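Local coordinates for Lv-ranaspumin (Lv-RSN-1) (Leptodactylus vastus, PDB 4K82), which is a surfactant protein of the frog's foam nest, where it probably lowers surface tension and helps the foam form and last, at residues V135-I147 with V205-S217. Residues are numbered along the deposited sequence; the frame is centred on the assembly and turned at random.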
ATOM      1  N   VAL A 135       2.655   3.733   0.399  1.00 30.26           N
ATOM      2  CA  VAL A 135       3.966   3.334   0.898  1.00 28.82           C
ATOM      3  C   VAL A 135       4.621   4.486   1.669  1.00 29.04           C
ATOM      4  O   VAL A 135       5.258   4.257   2.699  1.00 24.14           O
ATOM      5  CB  VAL A 135       4.882   2.823  -0.233  1.00 37.45           C
ATOM      6  CG1 VAL A 135       6.247   2.432   0.317  1.00 37.17           C
ATOM      7  CG2 VAL A 135       4.234   1.639  -0.933  1.00 33.53           C
ATOM      8  N   LYS A 136       4.428   5.712   1.182  1.00 27.06           N
ATOM      9  CA  LYS A 136       4.909   6.929   1.854  1.00 30.65           C
ATOM     10  C   LYS A 136       4.338   7.054   3.266  1.00 27.79           C
ATOM     11  O   LYS A 136       5.020   7.466   4.212  1.00 26.08           O
ATOM     12  CB  LYS A 136       4.466   8.165   1.071  1.00 36.17           C
ATOM     13  CG  LYS A 136       5.475   8.733   0.094  1.00 45.37           C
ATOM     14  CD  LYS A 136       5.045  10.124  -0.386  1.00 49.53           C
ATOM     15  CE  LYS A 136       4.987  11.146   0.756  1.00 55.40           C
ATOM     16  NZ  LYS A 136       3.659  11.216   1.443  1.00 58.31           N
ATOM     17  N   PHE A 137       3.057   6.726   3.385  1.00 24.83           N
ATOM     18  CA  PHE A 137       2.345   6.771   4.654  1.00 24.94           C
ATOM     19  C   PHE A 137       2.935   5.754   5.629  1.00 25.39           C
ATOM     20  O   PHE A 137       3.153   6.052   6.818  1.00 21.02           O
ATOM     21  CB  PHE A 137       0.863   6.498   4.366  1.00 21.18           C
ATOM     22  CG  PHE A 137      -0.014   6.408   5.591  1.00 23.73           C
ATOM     23  CD1 PHE A 137      -0.124   7.463   6.479  1.00 24.72           C
ATOM     24  CD2 PHE A 137      -0.784   5.279   5.808  1.00 23.77           C
ATOM     25  CE1 PHE A 137      -0.953   7.379   7.586  1.00 26.59           C
ATOM     26  CE2 PHE A 137      -1.625   5.190   6.905  1.00 25.89           C
ATOM     27  CZ  PHE A 137      -1.706   6.239   7.800  1.00 26.62           C
ATOM     28  N   LEU A 138       3.214   4.558   5.128  1.00 22.10           N
ATOM     29  CA  LEU A 138       3.784   3.519   5.971  1.00 21.47           C
ATOM     30  C   LEU A 138       5.182   3.914   6.434  1.00 22.38           C
ATOM     31  O   LEU A 138       5.537   3.684   7.587  1.00 22.02           O
ATOM     32  CB  LEU A 138       3.809   2.172   5.251  1.00 22.53           C
ATOM     33  CG  LEU A 138       2.460   1.646   4.775  1.00 24.09           C
ATOM     34  CD1 LEU A 138       2.683   0.359   4.000  1.00 25.62           C
ATOM     35  CD2 LEU A 138       1.541   1.410   5.965  1.00 23.26           C
ATOM     36  N   LYS A 139       5.962   4.512   5.533  1.00 23.88           N
ATOM     37  CA  LYS A 139       7.295   5.006   5.884  1.00 21.46           C
ATOM     38  C   LYS A 139       7.234   6.028   7.020  1.00 20.68           C
ATOM     39  O   LYS A 139       8.003   5.945   7.987  1.00 22.62           O
ATOM     40  CB  LYS A 139       7.978   5.632   4.660  1.00 21.92           C
ATOM     41  CG  LYS A 139       8.361   4.667   3.563  1.00 29.60           C
ATOM     42  CD  LYS A 139       8.855   5.457   2.353  1.00 32.98           C
ATOM     43  CE  LYS A 139       9.239   4.556   1.195  1.00 37.62           C
ATOM     44  NZ  LYS A 139      10.587   3.965   1.386  1.00 36.54           N
ATOM     45  N   ASP A 140       6.330   6.994   6.912  1.00 20.62           N
ATOM     46  CA  ASP A 140       6.180   8.009   7.952  1.00 19.99           C
ATOM     47  C   ASP A 140       5.769   7.395   9.290  1.00 23.94           C
ATOM     48  O   ASP A 140       6.275   7.773  10.348  1.00 23.77           O
ATOM     49  CB  ASP A 140       5.138   9.045   7.543  1.00 24.68           C
ATOM     50  CG  ASP A 140       5.653  10.002   6.495  1.00 35.10           C
ATOM     51  OD1 ASP A 140       6.844  10.362   6.573  1.00 36.71           O
ATOM     52  OD2 ASP A 140       4.870  10.382   5.594  1.00 38.54           O
ATOM     53  N   LEU A 141       4.853   6.438   9.246  1.00 18.98           N
ATOM     54  CA  LEU A 141       4.447   5.759  10.480  1.00 17.03           C
ATOM     55  C   LEU A 141       5.601   4.983  11.088  1.00 22.58           C
ATOM     56  O   LEU A 141       5.803   5.013  12.302  1.00 22.05           O
ATOM     57  CB  LEU A 141       3.277   4.803  10.217  1.00 14.99           C
ATOM     58  CG  LEU A 141       1.937   5.446   9.866  1.00 18.46           C
ATOM     59  CD1 LEU A 141       0.890   4.349   9.615  1.00 21.99           C
ATOM     60  CD2 LEU A 141       1.465   6.412  10.948  1.00 20.63           C
ATOM     61  N   LYS A 142       6.373   4.306  10.244  1.00 20.79           N
ATOM     62  CA  LYS A 142       7.480   3.481  10.719  1.00 22.23           C
ATOM     63  C   LYS A 142       8.527   4.301  11.484  1.00 23.10           C
ATOM     64  O   LYS A 142       9.077   3.834  12.488  1.00 26.22           O
ATOM     65  CB  LYS A 142       8.133   2.727   9.556  1.00 24.23           C
ATOM     66  CG  LYS A 142       9.177   1.702   9.979  1.00 27.39           C
ATOM     67  CD  LYS A 142       9.748   0.985   8.755  1.00 29.50           C
ATOM     68  CE  LYS A 142      10.796  -0.049   9.118  1.00 30.72           C
ATOM     69  NZ  LYS A 142      10.249  -1.111  10.011  1.00 30.93           N
ATOM     70  N   TYR A 143       8.781   5.527  11.038  1.00 23.76           N
ATOM     71  CA  TYR A 143       9.870   6.315  11.619  1.00 24.65           C
ATOM     72  C   TYR A 143       9.439   7.449  12.555  1.00 31.58           C
ATOM     73  O   TYR A 143      10.271   8.023  13.267  1.00 26.98           O
ATOM     74  CB  TYR A 143      10.811   6.826  10.515  1.00 26.67           C
ATOM     75  CG  TYR A 143      11.518   5.691   9.802  1.00 31.45           C
ATOM     76  CD1 TYR A 143      12.625   5.073  10.369  1.00 30.87           C
ATOM     77  CD2 TYR A 143      11.055   5.212   8.580  1.00 28.94           C
ATOM     78  CE1 TYR A 143      13.270   4.025   9.729  1.00 33.50           C
ATOM     79  CE2 TYR A 143      11.691   4.166   7.936  1.00 30.76           C
ATOM     80  CZ  TYR A 143      12.795   3.575   8.511  1.00 39.26           C
ATOM     81  OH  TYR A 143      13.425   2.534   7.860  1.00 43.26           O
ATOM     82  N   LYS A 144       8.149   7.761  12.588  1.00 22.71           N
ATOM     83  CA  LYS A 144       7.683   8.893  13.387  1.00 22.82           C
ATOM     84  C   LYS A 144       6.591   8.546  14.396  1.00 22.34           C
ATOM     85  O   LYS A 144       6.351   9.319  15.327  1.00 26.01           O
ATOM     86  CB  LYS A 144       7.181  10.019  12.482  1.00 25.82           C
ATOM     87  CG  LYS A 144       8.192  10.478  11.421  1.00 26.43           C
ATOM     88  CD  LYS A 144       7.565  11.494  10.465  1.00 35.16           C
ATOM     89  CE  LYS A 144       8.600  12.039   9.480  1.00 33.06           C
ATOM     90  NZ  LYS A 144       8.073  13.196   8.703  1.00 38.34           N
ATOM     91  N   VAL A 145       5.917   7.407  14.213  1.00 17.07           N
ATOM     92  CA  VAL A 145       4.755   7.101  15.054  1.00 21.01           C
ATOM     93  C   VAL A 145       4.885   5.768  15.786  1.00 23.66           C
ATOM     94  O   VAL A 145       4.750   5.709  17.013  1.00 24.45           O
ATOM     95  CB  VAL A 145       3.434   7.122  14.226  1.00 19.47           C
ATOM     96  CG1 VAL A 145       2.254   6.627  15.058  1.00 19.93           C
ATOM     97  CG2 VAL A 145       3.180   8.522  13.689  1.00 21.36           C
ATOM     98  N   CYS A 146       5.140   4.701  15.037  1.00 21.54           N
ATOM     99  CA  CYS A 146       5.172   3.353  15.600  1.00 25.29           C
ATOM    100  C   CYS A 146       6.550   3.037  16.147  1.00 24.03           C
ATOM    101  O   CYS A 146       7.170   2.056  15.746  1.00 31.96           O
ATOM    102  CB  CYS A 146       4.800   2.323  14.532  1.00 28.06           C
ATOM    103  SG  CYS A 146       3.215   2.641  13.739  1.00 24.53           S
ATOM    104  N   ILE A 147       7.017   3.870  17.074  1.00 28.26           N
ATOM    105  CA  ILE A 147       8.421   3.884  17.468  1.00 30.43           C
ATOM    106  C   ILE A 147       8.619   3.550  18.946  1.00 38.77           C
ATOM    107  O   ILE A 147       7.668   3.570  19.738  1.00 36.07           O
ATOM    108  CB  ILE A 147       9.067   5.257  17.170  1.00 30.31           C
ATOM    109  CG1 ILE A 147       8.337   6.372  17.925  1.00 30.80           C
ATOM    110  CG2 ILE A 147       9.062   5.540  15.672  1.00 31.65           C
ATOM    111  CD1 ILE A 147       9.009   7.739  17.797  1.00 32.43           C
ATOM    112  N   VAL A 205      -3.340  -2.770  13.348  1.00 25.19           N
ATOM    113  CA  VAL A 205      -3.120  -3.059  11.936  1.00 22.35           C
ATOM    114  C   VAL A 205      -1.859  -2.390  11.384  1.00 22.93           C
ATOM    115  O   VAL A 205      -0.915  -3.058  10.944  1.00 21.59           O
ATOM    116  CB  VAL A 205      -4.349  -2.630  11.103  1.00 23.36           C
ATOM    117  CG1 VAL A 205      -4.136  -2.938   9.654  1.00 24.60           C
ATOM    118  CG2 VAL A 205      -5.629  -3.338  11.614  1.00 26.38           C
ATOM    119  N   LEU A 206      -1.831  -1.066  11.423  1.00 20.85           N
ATOM    120  CA  LEU A 206      -0.741  -0.331  10.764  1.00 19.23           C
ATOM    121  C   LEU A 206       0.620  -0.479  11.453  1.00 21.19           C
ATOM    122  O   LEU A 206       1.642  -0.740  10.797  1.00 19.44           O
ATOM    123  CB  LEU A 206      -1.111   1.144  10.599  1.00 20.27           C
ATOM    124  CG  LEU A 206      -2.254   1.422   9.619  1.00 21.09           C
ATOM    125  CD1 LEU A 206      -2.706   2.872   9.729  1.00 23.73           C
ATOM    126  CD2 LEU A 206      -1.825   1.084   8.184  1.00 23.76           C
ATOM    127  N   CYS A 207       0.662  -0.296  12.764  1.00 20.58           N
ATOM    128  CA  CYS A 207       1.944  -0.417  13.455  1.00 22.51           C
ATOM    129  C   CYS A 207       2.548  -1.831  13.357  1.00 22.60           C
ATOM    130  O   CYS A 207       3.743  -1.977  13.134  1.00 23.76           O
ATOM    131  CB  CYS A 207       1.861   0.091  14.899  1.00 24.78           C
ATOM    132  SG  CYS A 207       1.812   1.922  15.021  1.00 28.08           S
ATOM    133  N   PRO A 208       1.722  -2.880  13.484  1.00 21.21           N
ATOM    134  CA  PRO A 208       2.314  -4.206  13.273  1.00 22.80           C
ATOM    135  C   PRO A 208       2.823  -4.405  11.842  1.00 22.18           C
ATOM    136  O   PRO A 208       3.839  -5.069  11.644  1.00 25.94           O
ATOM    137  CB  PRO A 208       1.149  -5.151  13.571  1.00 21.68           C
ATOM    138  CG  PRO A 208       0.319  -4.400  14.547  1.00 25.09           C
ATOM    139  CD  PRO A 208       0.368  -2.980  14.068  1.00 19.06           C
ATOM    140  N   ASN A 209       2.143  -3.818  10.864  1.00 21.36           N
ATOM    141  CA  ASN A 209       2.583  -3.931   9.468  1.00 21.65           C
ATOM    142  C   ASN A 209       3.911  -3.243   9.241  1.00 22.01           C
ATOM    143  O   ASN A 209       4.813  -3.810   8.615  1.00 23.23           O
ATOM    144  CB  ASN A 209       1.519  -3.356   8.529  1.00 23.58           C
ATOM    145  CG  ASN A 209       1.860  -3.536   7.055  1.00 34.81           C
ATOM    146  OD1 ASN A 209       2.602  -4.449   6.667  1.00 40.53           O
ATOM    147  ND2 ASN A 209       1.281  -2.675   6.215  1.00 29.71           N
ATOM    148  N   VAL A 210       4.057  -2.027   9.762  1.00 20.37           N
ATOM    149  CA  VAL A 210       5.262  -1.272   9.447  1.00 20.92           C
ATOM    150  C   VAL A 210       6.463  -1.835  10.200  1.00 25.36           C
ATOM    151  O   VAL A 210       7.599  -1.709   9.747  1.00 30.13           O
ATOM    152  CB  VAL A 210       5.082   0.251   9.671  1.00 21.20           C
ATOM    153  CG1 VAL A 210       3.883   0.759   8.894  1.00 25.44           C
ATOM    154  CG2 VAL A 210       4.933   0.560  11.135  1.00 21.88           C
ATOM    155  N   LYS A 211       6.212  -2.488  11.331  1.00 25.99           N
ATOM    156  CA  LYS A 211       7.290  -3.145  12.065  1.00 27.95           C
ATOM    157  C   LYS A 211       7.736  -4.409  11.327  1.00 35.09           C
ATOM    158  O   LYS A 211       8.898  -4.807  11.397  1.00 34.95           O
ATOM    159  CB  LYS A 211       6.861  -3.453  13.510  1.00 27.17           C
ATOM    160  CG  LYS A 211       6.640  -2.199  14.343  1.00 38.72           C
ATOM    161  CD  LYS A 211       6.206  -2.542  15.755  1.00 42.99           C
ATOM    162  CE  LYS A 211       5.366  -1.426  16.354  1.00 44.07           C
ATOM    163  NZ  LYS A 211       5.163  -1.593  17.823  1.00 55.45           N
ATOM    164  N   ASN A 212       6.810  -5.029  10.602  1.00 29.76           N
ATOM    165  CA  ASN A 212       7.112  -6.236   9.841  1.00 28.79           C
ATOM    166  C   ASN A 212       7.987  -5.974   8.611  1.00 35.34           C
ATOM    167  O   ASN A 212       8.946  -6.705   8.354  1.00 37.88           O
ATOM    168  CB  ASN A 212       5.819  -6.947   9.435  1.00 37.68           C
ATOM    169  CG  ASN A 212       6.068  -8.336   8.880  1.00 42.41           C
ATOM    170  OD1 ASN A 212       7.093  -8.955   9.167  1.00 55.01           O
ATOM    171  ND2 ASN A 212       5.126  -8.839   8.087  1.00 43.45           N
ATOM    172  N   ILE A 213       7.664  -4.928   7.860  1.00 29.46           N
ATOM    173  CA  ILE A 213       8.377  -4.653   6.612  1.00 33.11           C
ATOM    174  C   ILE A 213       9.691  -3.905   6.846  1.00 34.12           C
ATOM    175  O   ILE A 213       9.835  -3.166   7.820  1.00 35.81           O
ATOM    176  CB  ILE A 213       7.505  -3.838   5.632  1.00 32.94           C
ATOM    177  CG1 ILE A 213       7.369  -2.386   6.100  1.00 32.67           C
ATOM    178  CG2 ILE A 213       6.133  -4.480   5.483  1.00 31.91           C
ATOM    179  CD1 ILE A 213       6.380  -1.572   5.290  1.00 38.96           C
ATOM    180  N   ASN A 214      10.664  -4.117   5.967  1.00 35.04           N
ATOM    181  CA  ASN A 214      11.833  -3.245   5.964  1.00 44.30           C
ATOM    182  C   ASN A 214      11.790  -2.286   4.786  1.00 41.55           C
ATOM    183  O   ASN A 214      11.671  -2.683   3.622  1.00 41.27           O
ATOM    184  CB  ASN A 214      13.166  -4.004   6.041  1.00 50.92           C
ATOM    185  CG  ASN A 214      13.102  -5.373   5.419  1.00 51.59           C
ATOM    186  OD1 ASN A 214      12.946  -5.512   4.205  1.00 65.31           O
ATOM    187  ND2 ASN A 214      13.245  -6.401   6.246  1.00 48.41           N
ATOM    188  N   VAL A 215      11.858  -1.006   5.113  1.00 35.39           N
ATOM    189  CA  VAL A 215      11.669   0.045   4.133  1.00 36.53           C
ATOM    190  C   VAL A 215      12.461   1.257   4.600  1.00 34.83           C
ATOM    191  O   VAL A 215      12.575   1.510   5.800  1.00 40.77           O
ATOM    192  CB  VAL A 215      10.165   0.386   3.977  1.00 40.81           C
ATOM    193  CG1 VAL A 215       9.580   0.868   5.281  1.00 39.65           C
ATOM    194  CG2 VAL A 215       9.962   1.432   2.935  1.00 27.07           C
ATOM    195  N   SER A 216      13.033   1.988   3.652  1.00 38.49           N
ATOM    196  CA  SER A 216      13.839   3.156   3.980  1.00 39.63           C
ATOM    197  C   SER A 216      12.960   4.310   4.431  1.00 36.16           C
ATOM    198  O   SER A 216      11.762   4.338   4.152  1.00 33.60           O
ATOM    199  CB  SER A 216      14.672   3.580   2.769  1.00 40.05           C
ATOM    200  OG  SER A 216      15.567   2.552   2.389  1.00 50.50           O
ATOM    201  N   SER A 217      13.562   5.261   5.141  1.00 37.19           N
ATOM    202  CA  SER A 217      12.871   6.487   5.520  1.00 36.79           C
ATOM    203  C   SER A 217      12.390   7.235   4.277  1.00 43.78           C
ATOM    204  O   SER A 217      13.081   7.251   3.249  1.00 38.81           O
ATOM    205  CB  SER A 217      13.799   7.389   6.343  1.00 45.52           C
ATOM    206  OG  SER A 217      13.088   8.482   6.897  1.00 48.66           O
ATOM    207  OXT SER A 217      11.308   7.836   4.272  1.00 36.70           O
TER
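A disulfide-linked crossing of two helices, with the C-terminal tail folded back over one of them, joins 135-147 to 205-217. The short helical segments cross at -88°, with their axes 9.1 Å apart at closest approach. C146, just past the end of its helix, bonds through SG to SG of C207 at 2.0 Å. V210 fills the crossing point. Its CG2 packs against the C146 sulfur, and its CG1 lies 3.8 Å from L138 CD2. Deeper in, L206 CD1 touches both F137 CE2 and L141 CD1. Helix 107-121 also packs on L206, and F137 reaches helix 152-165.

K142 reaches the last turn of helix 196-212 and the residue that follows it. Its CG is anti to the backbone N (chi1 -172°), and the chain runs extended past V215 CG1 until it bends at the last torsion. There NZ donates to V210 O at 2.7 Å and to I213 O at 3.0 Å, the second nearly along the C=O axis. A methionine here would probably leave both carbonyls without this donor and let the turn into the tail move more freely.

The tail then crosses helix 133-144. Y143 OH makes a very short bond of 2.5 Å to V215 O, which lies at the ring edge, in plane. S217 CB makes a CH-pi contact over one ring face, and K142 CG lies over the opposite face, toward the rim. K139 NZ reaches S216 O at 3.0 Å from above the carbonyl plane, and also forms a salt bridge with D28. The arrangement is a near-perpendicular helix crossing fixed by a disulfide, as found in disulfide-stabilised, mainly helical proteins.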